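Local coordinates for 2-hydroxyisocaproyl-CoA dehydratase activator (Clostridium difficile, PDB 4EHU), which couples ATP hydrolysis to the transfer of one electron from its [4Fe-4S] cluster to 2-hydroxyisocaproyl-CoA dehydratase in L-leucine fermentation, at residues A[131-136]-A[187-192]; A[137-142]-A[171-176]; A[193-198]-A[227-232]. All coordinates share one frame; numbering follows the deposited sequence. Where two conformers were deposited one is given.

How the contacts relate
Helix 130-140 serves both contact 1 and contact 2, and helix 182-204 serves both contact 1 and contact 3. Contacts 1 and 3 are buried; contact 2 lies at the surface, with its centre about 25 Å from that of the chain. Contact 1 is apolar between its helices, although its first helix also carries a ribose-binding aspartate on another side. Contact 2 is purely aliphatic and meets contact 1 through Met136, Ile189 and Val172. Contact 3 adds a salt-bridge network and a bridging water to a few close carbon contacts of Ala194, Ser198, Glu229 and Ile230; Phe132 and Leu133 of contact 1 pack on its Val193. Contacts 2 and 3 do not touch.

Contact 1: A[131-136]-A[187-192]; sequences RFLDVM and AGIHTS. With ANP (phosphoaminophosphonic acid-adenylate ester), chain D.
Ile189 is the apolar centre of this helix pair, its two branches serving different residues of 131-136. CG2 lies 3.6 Å from Leu133 CD2 and also meets CE2 of Phe132, while the longer branch ends with CD1 3.6 Å from Met136 CB. With CG1 beside its own backbone N (chi1 -78°), the ethyl arm runs to Met136 and the methyl is set between Leu133 and Phe132. The Phe132 ring reaches across with its outer atoms, CZ standing 3.8 Å from Ser192 CB and CE2 near the carbonyl oxygen of Ile189. Met136 bends at chi2 (-57°) and turns back on its own helix, where CE sits 3.7 Å above one face of the Phe132 ring, offset toward the rim. Leu133 CD2 also touches the in-plane edge of the His190 imidazole at CD2.

The polar contact is with the nucleotide. Asp134 takes one ribose hydroxyl on each carboxylate oxygen: O2' of the ADPNP donates to OD1 and O3' to OD2, both at 2.8 Å, a two-pronged grip on the sugar.

The short segments run nearly antiparallel, at 161°, with axes 10.5 Å apart at closest approach. Val216 lies by Leu133, and helix 165-177 packs against Phe132 and Met136.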
loop_
_atom_site.group_PDB
_atom_site.type_symbol
_atom_site.label_atom_id
_atom_site.label_comp_id
_atom_site.label_asym_id
_atom_site.label_seq_id
_atom_site.Cartn_x
_atom_site.Cartn_y
_atom_site.Cartn_z
ATOM N N ARG A 131 -6.402 -5.764 -5.771
ATOM C CA ARG A 131 -6.090 -4.376 -6.075
ATOM C C ARG A 131 -4.685 -4.263 -6.652
ATOM O O ARG A 131 -4.456 -3.522 -7.596
ATOM C CB ARG A 131 -6.174 -3.526 -4.814
ATOM C CG ARG A 131 -6.019 -2.049 -5.092
ATOM C CD ARG A 131 -7.040 -1.596 -6.124
ATOM N NE ARG A 131 -7.015 -0.154 -6.289
ATOM C CZ ARG A 131 -7.789 0.686 -5.612
ATOM N NH1 ARG A 131 -8.670 0.234 -4.731
ATOM N NH2 ARG A 131 -7.679 1.980 -5.820
ATOM N N PHE A 132 -3.744 -4.985 -6.056
ATOM C CA PHE A 132 -2.358 -4.990 -6.534
ATOM C C PHE A 132 -2.342 -5.447 -8.003
ATOM O O PHE A 132 -1.708 -4.829 -8.851
ATOM C CB PHE A 132 -1.510 -5.910 -5.637
ATOM C CG PHE A 132 -0.043 -6.045 -6.042
ATOM C CD1 PHE A 132 0.917 -5.245 -5.442
ATOM C CD2 PHE A 132 0.369 -7.024 -6.948
ATOM C CE1 PHE A 132 2.267 -5.383 -5.758
ATOM C CE2 PHE A 132 1.706 -7.166 -7.270
ATOM C CZ PHE A 132 2.665 -6.344 -6.679
ATOM N N LEU A 133 -3.057 -6.519 -8.297
ATOM C CA LEU A 133 -3.072 -7.062 -9.658
ATOM C C LEU A 133 -3.767 -6.099 -10.603
ATOM O O LEU A 133 -3.333 -5.924 -11.725
ATOM C CB LEU A 133 -3.763 -8.431 -9.676
ATOM C CG LEU A 133 -2.960 -9.464 -8.884
ATOM C CD1 LEU A 133 -3.815 -10.708 -8.554
ATOM C CD2 LEU A 133 -1.718 -9.897 -9.675
ATOM N N ASP A 134 -4.845 -5.462 -10.151
ATOM C CA ASP A 134 -5.578 -4.561 -11.024
ATOM C C ASP A 134 -4.680 -3.372 -11.366
ATOM O O ASP A 134 -4.635 -2.919 -12.513
ATOM C CB ASP A 134 -6.885 -4.091 -10.360
ATOM C CG ASP A 134 -7.850 -5.244 -10.062
ATOM O OD1 ASP A 134 -7.695 -6.344 -10.635
ATOM O OD2 ASP A 134 -8.770 -5.042 -9.243
ATOM N N VAL A 135 -3.938 -2.888 -10.374
ATOM C CA VAL A 135 -2.997 -1.786 -10.584
ATOM C C VAL A 135 -1.905 -2.167 -11.584
ATOM O O VAL A 135 -1.584 -1.394 -12.494
ATOM C CB VAL A 135 -2.347 -1.341 -9.249
ATOM C CG1 VAL A 135 -1.119 -0.505 -9.502
ATOM C CG2 VAL A 135 -3.363 -0.554 -8.401
ATOM N N MET A 136 -1.328 -3.361 -11.439
ATOM C CA MET A 136 -0.260 -3.777 -12.334
ATOM C C MET A 136 -0.770 -4.073 -13.747
ATOM O O MET A 136 -0.084 -3.784 -14.715
ATOM C CB MET A 136 0.415 -5.036 -11.800
ATOM C CG MET A 136 1.074 -4.831 -10.455
ATOM S SD MET A 136 2.287 -3.491 -10.495
ATOM C CE MET A 136 2.343 -3.151 -8.735
ATOM N N ALA A 187 4.985 -12.938 -14.243
ATOM C CA ALA A 187 5.307 -13.964 -13.249
ATOM C C ALA A 187 5.802 -13.306 -11.960
ATOM O O ALA A 187 5.474 -13.779 -10.874
ATOM C CB ALA A 187 6.362 -14.979 -13.771
ATOM N N GLY A 188 6.609 -12.251 -12.077
ATOM C CA GLY A 188 7.128 -11.572 -10.891
ATOM C C GLY A 188 6.011 -10.947 -10.086
ATOM O O GLY A 188 6.031 -11.003 -8.872
ATOM N N ILE A 189 5.055 -10.337 -10.776
ATOM C CA ILE A 189 3.876 -9.749 -10.136
ATOM C C ILE A 189 3.088 -10.827 -9.365
ATOM O O ILE A 189 2.657 -10.610 -8.241
ATOM C CB ILE A 189 2.997 -9.088 -11.218
ATOM C CG1 ILE A 189 3.603 -7.727 -11.622
ATOM C CG2 ILE A 189 1.547 -8.950 -10.745
ATOM C CD1 ILE A 189 3.042 -7.219 -12.966
ATOM N N HIS A 190 2.941 -12.012 -9.958
ATOM C CA HIS A 190 2.245 -13.096 -9.306
ATOM C C HIS A 190 2.997 -13.580 -8.088
ATOM O O HIS A 190 2.405 -13.870 -7.049
ATOM C CB HIS A 190 2.022 -14.243 -10.291
ATOM C CG HIS A 190 1.038 -13.919 -11.357
ATOM N ND1 HIS A 190 0.958 -14.638 -12.531
ATOM C CD2 HIS A 190 0.054 -12.996 -11.407
ATOM C CE1 HIS A 190 -0.006 -14.130 -13.281
ATOM N NE2 HIS A 190 -0.567 -13.133 -12.622
ATOM N N THR A 191 4.307 -13.654 -8.199
ATOM C CA THR A 191 5.096 -14.111 -7.084
ATOM C C THR A 191 4.978 -13.110 -5.924
ATOM O O THR A 191 4.872 -13.518 -4.788
ATOM C CB THR A 191 6.551 -14.304 -7.510
ATOM O OG1 THR A 191 6.600 -15.454 -8.357
ATOM C CG2 THR A 191 7.457 -14.511 -6.273
ATOM N N SER A 192 4.944 -11.818 -6.221
ATOM C CA SER A 192 4.719 -10.815 -5.163
ATOM C C SER A 192 3.450 -11.101 -4.362
ATOM O O SER A 192 3.470 -11.115 -3.130
ATOM C CB SER A 192 4.629 -9.424 -5.775
ATOM O OG SER A 192 5.900 -9.018 -6.240
HETATM P PG ANP D . -13.320 -8.294 -0.936
HETATM O O1G ANP D . -14.241 -7.325 -0.204
HETATM O O2G ANP D . -13.712 -9.718 -0.631
HETATM O O3G ANP D . -11.887 -8.024 -0.696
HETATM P PB ANP D . -14.563 -8.803 -3.652
HETATM O O1B ANP D . -15.444 -7.871 -4.441
HETATM O O2B ANP D . -15.255 -9.998 -2.993
HETATM N N3B ANP D . -13.605 -7.854 -2.569
HETATM P PA ANP D . -13.655 -10.693 -5.664
HETATM O O1A ANP D . -14.929 -10.518 -6.414
HETATM O O2A ANP D . -13.393 -11.929 -4.833
HETATM O O3A ANP D . -13.455 -9.426 -4.672
HETATM O "O5'" ANP D . -12.369 -10.492 -6.608
HETATM C "C5'" ANP D . -12.154 -9.248 -7.281
HETATM C "C4'" ANP D . -10.961 -9.398 -8.219
HETATM O "O4'" ANP D . -10.732 -10.653 -8.844
HETATM C "C3'" ANP D . -10.271 -8.257 -8.943
HETATM O "O3'" ANP D . -9.600 -7.390 -8.018
HETATM C "C2'" ANP D . -9.350 -8.996 -9.920
HETATM O "O2'" ANP D . -7.963 -8.900 -9.550
HETATM C "C1'" ANP D . -9.773 -10.465 -9.891
HETATM N N9 ANP D . -10.447 -10.911 -11.124
HETATM C C8 ANP D . -11.705 -10.619 -11.512
HETATM N N7 ANP D . -12.007 -11.250 -12.674
HETATM C C5 ANP D . -10.909 -11.966 -13.021
HETATM C C6 ANP D . -10.543 -12.866 -14.117
HETATM N N6 ANP D . -11.438 -13.104 -15.106
HETATM N N1 ANP D . -9.304 -13.421 -14.098
HETATM C C2 ANP D . -8.419 -13.187 -13.118
HETATM N N3 ANP D . -8.684 -12.366 -12.090
HETATM C C4 ANP D . -9.890 -11.752 -11.993
#

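Contact 2: A[137-142]-A[171-176]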
loop_
_atom_site.group_PDB
_atom_site.type_symbol
_atom_site.label_atom_id
_atom_site.label_comp_id
_atom_site.label_asym_id
_atom_site.label_seq_id
_atom_site.Cartn_x
_atom_site.Cartn_y
_atom_site.Cartn_z
ATOM N N ALA A 137 -1.963 -4.660 -13.851
ATOM C CA ALA A 137 -2.529 -4.986 -15.165
ATOM C C ALA A 137 -2.686 -3.712 -15.993
ATOM O O ALA A 137 -2.425 -3.708 -17.204
ATOM C CB ALA A 137 -3.879 -5.691 -15.004
ATOM N N LYS A 138 -3.092 -2.635 -15.332
ATOM C CA LYS A 138 -3.277 -1.350 -15.990
ATOM C C LYS A 138 -1.950 -0.821 -16.518
ATOM O O LYS A 138 -1.869 -0.312 -17.636
ATOM C CB LYS A 138 -3.907 -0.344 -15.019
ATOM C CG LYS A 138 -4.245 1.012 -15.616
ATOM C CD LYS A 138 -4.848 1.920 -14.545
ATOM C CE LYS A 138 -5.346 3.243 -15.121
ATOM N NZ LYS A 138 -5.955 4.122 -14.072
ATOM N N ILE A 139 -0.896 -0.966 -15.725
ATOM C CA ILE A 139 0.406 -0.430 -16.103
ATOM C C ILE A 139 1.036 -1.187 -17.263
ATOM O O ILE A 139 1.655 -0.584 -18.148
ATOM C CB ILE A 139 1.369 -0.467 -14.919
ATOM C CG1 ILE A 139 0.783 0.341 -13.773
ATOM C CG2 ILE A 139 2.726 0.101 -15.316
ATOM C CD1 ILE A 139 1.465 0.072 -12.477
ATOM N N ILE A 140 0.896 -2.512 -17.262
ATOM C CA ILE A 140 1.484 -3.317 -18.327
ATOM C C ILE A 140 0.525 -3.440 -19.513
ATOM O O ILE A 140 0.864 -4.022 -20.532
ATOM C CB ILE A 140 1.904 -4.703 -17.816
ATOM C CG1 ILE A 140 0.687 -5.512 -17.387
ATOM C CG2 ILE A 140 2.892 -4.565 -16.651
ATOM C CD1 ILE A 140 1.033 -6.938 -17.014
ATOM N N GLU A 141 -0.659 -2.856 -19.362
ATOM C CA GLU A 141 -1.669 -2.781 -20.411
ATOM C C GLU A 141 -2.133 -4.148 -20.923
ATOM O O GLU A 141 -2.159 -4.404 -22.121
ATOM C CB GLU A 141 -1.175 -1.886 -21.552
ATOM C CG GLU A 141 -0.831 -0.493 -21.052
ATOM C CD GLU A 141 -0.393 0.451 -22.151
ATOM O OE1 GLU A 141 -0.076 -0.030 -23.256
ATOM O OE2 GLU A 141 -0.371 1.674 -21.900
ATOM N N VAL A 142 -2.519 -5.015 -19.998
ATOM C CA VAL A 142 -3.243 -6.224 -20.356
ATOM C C VAL A 142 -4.416 -6.365 -19.404
ATOM O O VAL A 142 -4.406 -5.800 -18.318
ATOM C CB VAL A 142 -2.360 -7.471 -20.270
ATOM C CG1 VAL A 142 -1.125 -7.307 -21.153
ATOM C CG2 VAL A 142 -1.977 -7.738 -18.842
ATOM N N GLU A 171 8.940 -0.387 -9.918
ATOM C CA GLU A 171 9.832 -1.431 -10.445
ATOM C C GLU A 171 9.301 -2.002 -11.748
ATOM O O GLU A 171 10.074 -2.269 -12.643
ATOM C CB GLU A 171 10.054 -2.587 -9.449
ATOM C CG GLU A 171 10.789 -2.126 -8.199
ATOM C CD GLU A 171 11.105 -3.276 -7.246
ATOM O OE1 GLU A 171 11.780 -4.244 -7.664
ATOM O OE2 GLU A 171 10.671 -3.207 -6.082
ATOM N N VAL A 172 7.990 -2.186 -11.834
ATOM C CA VAL A 172 7.366 -2.758 -13.026
ATOM C C VAL A 172 7.497 -1.775 -14.191
ATOM O O VAL A 172 7.807 -2.167 -15.307
ATOM C CB VAL A 172 5.886 -3.131 -12.758
ATOM C CG1 VAL A 172 5.136 -3.425 -14.051
ATOM C CG2 VAL A 172 5.811 -4.333 -11.828
ATOM N N ILE A 173 7.290 -0.495 -13.920
ATOM C CA ILE A 173 7.535 0.530 -14.931
ATOM C C ILE A 173 8.970 0.456 -15.442
ATOM O O ILE A 173 9.211 0.553 -16.641
ATOM C CB ILE A 173 7.213 1.926 -14.387
ATOM C CG1 ILE A 173 5.706 2.043 -14.199
ATOM C CG2 ILE A 173 7.725 3.030 -15.337
ATOM C CD1 ILE A 173 5.265 3.321 -13.504
ATOM N N SER A 174 9.924 0.254 -14.542
ATOM C CA SER A 174 11.321 0.171 -14.941
ATOM C C SER A 174 11.587 -1.064 -15.782
ATOM O O SER A 174 12.364 -1.019 -16.738
ATOM C CB SER A 174 12.231 0.172 -13.721
ATOM O OG SER A 174 12.216 1.447 -13.120
ATOM N N HIS A 175 10.954 -2.171 -15.417
ATOM C CA HIS A 175 11.095 -3.397 -16.185
ATOM C C HIS A 175 10.547 -3.217 -17.592
ATOM O O HIS A 175 11.133 -3.705 -18.554
ATOM C CB HIS A 175 10.391 -4.558 -15.494
ATOM C CG HIS A 175 11.116 -5.098 -14.301
ATOM N ND1 HIS A 175 12.437 -5.495 -14.341
ATOM C CD2 HIS A 175 10.679 -5.376 -13.049
ATOM C CE1 HIS A 175 12.790 -5.968 -13.158
ATOM N NE2 HIS A 175 11.741 -5.901 -12.353
ATOM N N LEU A 176 9.426 -2.523 -17.720
ATOM C CA LEU A 176 8.822 -2.305 -19.033
ATOM C C LEU A 176 9.741 -1.422 -19.883
ATOM O O LEU A 176 9.929 -1.675 -21.075
ATOM C CB LEU A 176 7.438 -1.668 -18.910
ATOM C CG LEU A 176 6.308 -2.462 -18.239
ATOM C CD1 LEU A 176 5.170 -1.543 -17.826
ATOM C CD2 LEU A 176 5.775 -3.571 -19.152
#
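Ile139 points its CB toward helix 165-177, and its methyl CG2 makes the close side-chain contacts there. CG2 is anti to the backbone N, with CG1 on the side of that nitrogen (chi1 -58°), and this places the methyl 3.7 Å from Ile173 CG1 and 3.9 Å from Leu176 CD1. Val172 CG1 is more distant from the same methyl, at 4.5 Å. The ethyl arm, CG1 and then CD1, turns back along its own helix. Both Ile173 and Leu176 cross the Ile139 side chain at roughly a right angle. Leu176 CD1 additionally rests 3.7 Å from the carbonyl oxygen of Ile139.

Ile140 approaches with the same kind of atom. Its CG2 meets Val172 CG1 at 3.6 Å and Leu176 CD2 at 3.9 Å, so the two methyls of Leu176 are divided between neighbouring isoleucines. The ethyl arm of Ile140, set between the backbone N and the carbonyl carbon (chi1 65°), leads away from 171-176; Ile182 and Val186 of helix 182-204 also pack on this residue.

Aliphatic packing of this kind joins the C-terminal end of helix 130-140 to helix 165-177. That end is closed by a Schellman motif: Glu141 has positive phi, Val142 N is hydrogen-bonded to Ala137 O, and a weak hydrogen bond runs from Glu141 N to Lys138 O.

Contact 3: A[193-198]-A[227-232]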
loop_
_atom_site.group_PDB
_atom_site.type_symbol
_atom_site.label_atom_id
_atom_site.label_comp_id
_atom_site.label_asym_id
_atom_site.label_seq_id
_atom_site.Cartn_x
_atom_site.Cartn_y
_atom_site.Cartn_z
ATOM N N VAL A 193 2.345 -11.345 -5.056
ATOM C CA VAL A 193 1.071 -11.560 -4.372
ATOM C C VAL A 193 1.174 -12.851 -3.574
ATOM O O VAL A 193 0.800 -12.904 -2.400
ATOM C CB VAL A 193 -0.069 -11.653 -5.383
ATOM C CG1 VAL A 193 -1.370 -12.189 -4.709
ATOM C CG2 VAL A 193 -0.275 -10.286 -6.032
ATOM N N ALA A 194 1.719 -13.886 -4.213
ATOM C CA ALA A 194 1.760 -15.201 -3.605
ATOM C C ALA A 194 2.635 -15.218 -2.365
ATOM O O ALA A 194 2.307 -15.892 -1.394
ATOM C CB ALA A 194 2.237 -16.267 -4.645
ATOM N N LYS A 195 3.742 -14.484 -2.380
ATOM C CA LYS A 195 4.587 -14.408 -1.191
ATOM C C LYS A 195 3.842 -13.770 -0.037
ATOM O O LYS A 195 3.947 -14.217 1.094
ATOM C CB LYS A 195 5.868 -13.627 -1.476
ATOM C CG LYS A 195 6.843 -14.492 -2.269
ATOM C CD LYS A 195 8.222 -13.890 -2.376
ATOM C CE LYS A 195 9.193 -14.885 -3.044
ATOM N NZ LYS A 195 9.293 -16.202 -2.329
ATOM N N ARG A 196 3.072 -12.735 -0.327
ATOM C CA ARG A 196 2.388 -12.031 0.752
ATOM C C ARG A 196 1.242 -12.844 1.360
ATOM O O ARG A 196 1.037 -12.819 2.585
ATOM C CB ARG A 196 1.887 -10.682 0.265
ATOM C CG ARG A 196 1.159 -9.919 1.321
ATOM C CD ARG A 196 1.093 -8.455 0.988
ATOM N NE ARG A 196 0.135 -7.815 1.882
ATOM C CZ ARG A 196 0.402 -7.503 3.142
ATOM N NH1 ARG A 196 1.599 -7.760 3.657
ATOM N NH2 ARG A 196 -0.533 -6.942 3.901
ATOM N N VAL A 197 0.495 -13.559 0.523
ATOM C CA VAL A 197 -0.621 -14.365 1.024
ATOM C C VAL A 197 -0.082 -15.669 1.599
ATOM O O VAL A 197 -0.559 -16.128 2.632
ATOM C CB VAL A 197 -1.635 -14.607 -0.072
ATOM C CG1 VAL A 197 -2.807 -15.471 0.441
ATOM C CG2 VAL A 197 -2.166 -13.251 -0.563
ATOM N N SER A 198 0.968 -16.230 0.995
ATOM C CA SER A 198 1.518 -17.475 1.540
ATOM C C SER A 198 2.076 -17.300 2.949
ATOM O O SER A 198 2.073 -18.247 3.722
ATOM C CB SER A 198 2.590 -18.094 0.626
ATOM O OG SER A 198 3.717 -17.271 0.534
ATOM N N ALA A 227 0.604 -22.318 -4.961
ATOM C CA ALA A 227 0.850 -23.721 -4.674
ATOM C C ALA A 227 2.355 -23.927 -4.519
ATOM O O ALA A 227 2.803 -24.715 -3.694
ATOM C CB ALA A 227 0.291 -24.601 -5.779
ATOM N N ARG A 228 3.127 -23.198 -5.325
ATOM C CA ARG A 228 4.582 -23.248 -5.224
ATOM C C ARG A 228 5.043 -22.723 -3.854
ATOM O O ARG A 228 5.825 -23.385 -3.155
ATOM C CB ARG A 228 5.213 -22.424 -6.353
ATOM C CG ARG A 228 6.749 -22.411 -6.345
ATOM C CD ARG A 228 7.294 -21.365 -7.313
ATOM N NE ARG A 228 7.024 -20.020 -6.791
ATOM C CZ ARG A 228 6.534 -19.003 -7.497
ATOM N NH1 ARG A 228 6.254 -19.151 -8.785
ATOM N NH2 ARG A 228 6.299 -17.825 -6.900
ATOM N N GLU A 229 4.535 -21.552 -3.470
ATOM C CA GLU A 229 5.020 -20.903 -2.268
ATOM C C GLU A 229 4.633 -21.675 -1.017
ATOM O O GLU A 229 5.413 -21.709 -0.059
ATOM C CB GLU A 229 4.527 -19.457 -2.181
ATOM C CG GLU A 229 5.114 -18.543 -3.233
ATOM C CD GLU A 229 6.631 -18.398 -3.135
ATOM O OE1 GLU A 229 7.177 -18.424 -1.998
ATOM O OE2 GLU A 229 7.273 -18.237 -4.200
ATOM N N ILE A 230 3.448 -22.285 -1.001
ATOM C CA ILE A 230 3.061 -23.062 0.179
ATOM C C ILE A 230 3.434 -24.519 0.068
ATOM O O ILE A 230 3.199 -25.298 0.996
ATOM C CB ILE A 230 1.556 -22.912 0.528
ATOM C CG1 ILE A 230 0.686 -23.643 -0.499
ATOM C CG2 ILE A 230 1.209 -21.436 0.636
ATOM C CD1 ILE A 230 -0.847 -23.615 -0.110
ATOM N N ASN A 231 4.033 -24.898 -1.060
ATOM C CA ASN A 231 4.502 -26.270 -1.259
ATOM C C ASN A 231 3.382 -27.291 -1.024
ATOM O O ASN A 231 3.602 -28.350 -0.442
ATOM C CB ASN A 231 5.677 -26.565 -0.313
ATOM C CG ASN A 231 6.424 -27.850 -0.678
ATOM O OD1 ASN A 231 6.478 -28.248 -1.846
ATOM N ND2 ASN A 231 7.004 -28.502 0.325
ATOM N N THR A 232 2.177 -26.960 -1.478
ATOM C CA THR A 232 1.000 -27.812 -1.287
ATOM C C THR A 232 0.109 -27.670 -2.509
ATOM O O THR A 232 0.029 -26.571 -3.080
ATOM C CB THR A 232 0.210 -27.355 -0.036
ATOM O OG1 THR A 232 1.098 -27.290 1.087
ATOM C CG2 THR A 232 -0.928 -28.288 0.269
HETATM O O HOH W 1 6.291 -18.143 0.491
#
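The Glu229 carboxylate is met by Lys195 across the contact and by the guanidinium of Arg228 from its own helix. Lys195 NZ comes from above the carboxylate plane, donating to OE1 at 3.1 Å, 39° out of that plane, and weakly to OE2. Arg228 grips OE2 alone with two nitrogens, side-on: NH2 donates to the anti lone pair of OE2 at 2.9 Å, whereas NE reaches the same oxygen from above the carboxylate plane. For the arginine, OE2 lies at the guanidinium edge, only 3° out of its plane, so both N-H groups converge on it. The two cations, with NZ and NH2 5.7 Å apart, share one anion, which probably eases their mutual repulsion and helps keep the carboxylate ionised. Arg228 NH2 is also hydrogen-bonded to Thr191 OG1.

A water donates to both Glu229 OE1 and Ser198 OG, each at 2.7 Å, and so ties the carboxylate to the neighbouring helix. These interactions join helix 182-204 to the end of helix 220-230 in the actin-fold ATPase, where a Schellman motif with Asn231 at positive phi ends the latter helix ahead of strand 234-235.

Next to the charges the packing is small and close. Glu229 folds at chi2 (-62°), which lays CG against Ala194 CB at 3.9 Å as the carboxylate turns to Lys195. Ser198 CB meets Ile230 CG2 at 3.6 Å, and its OG sits near Glu229 CB. Met226 also packs on Ala194 and Val197, and Ile98 and Ile100 of strand 96-100 touch Val197.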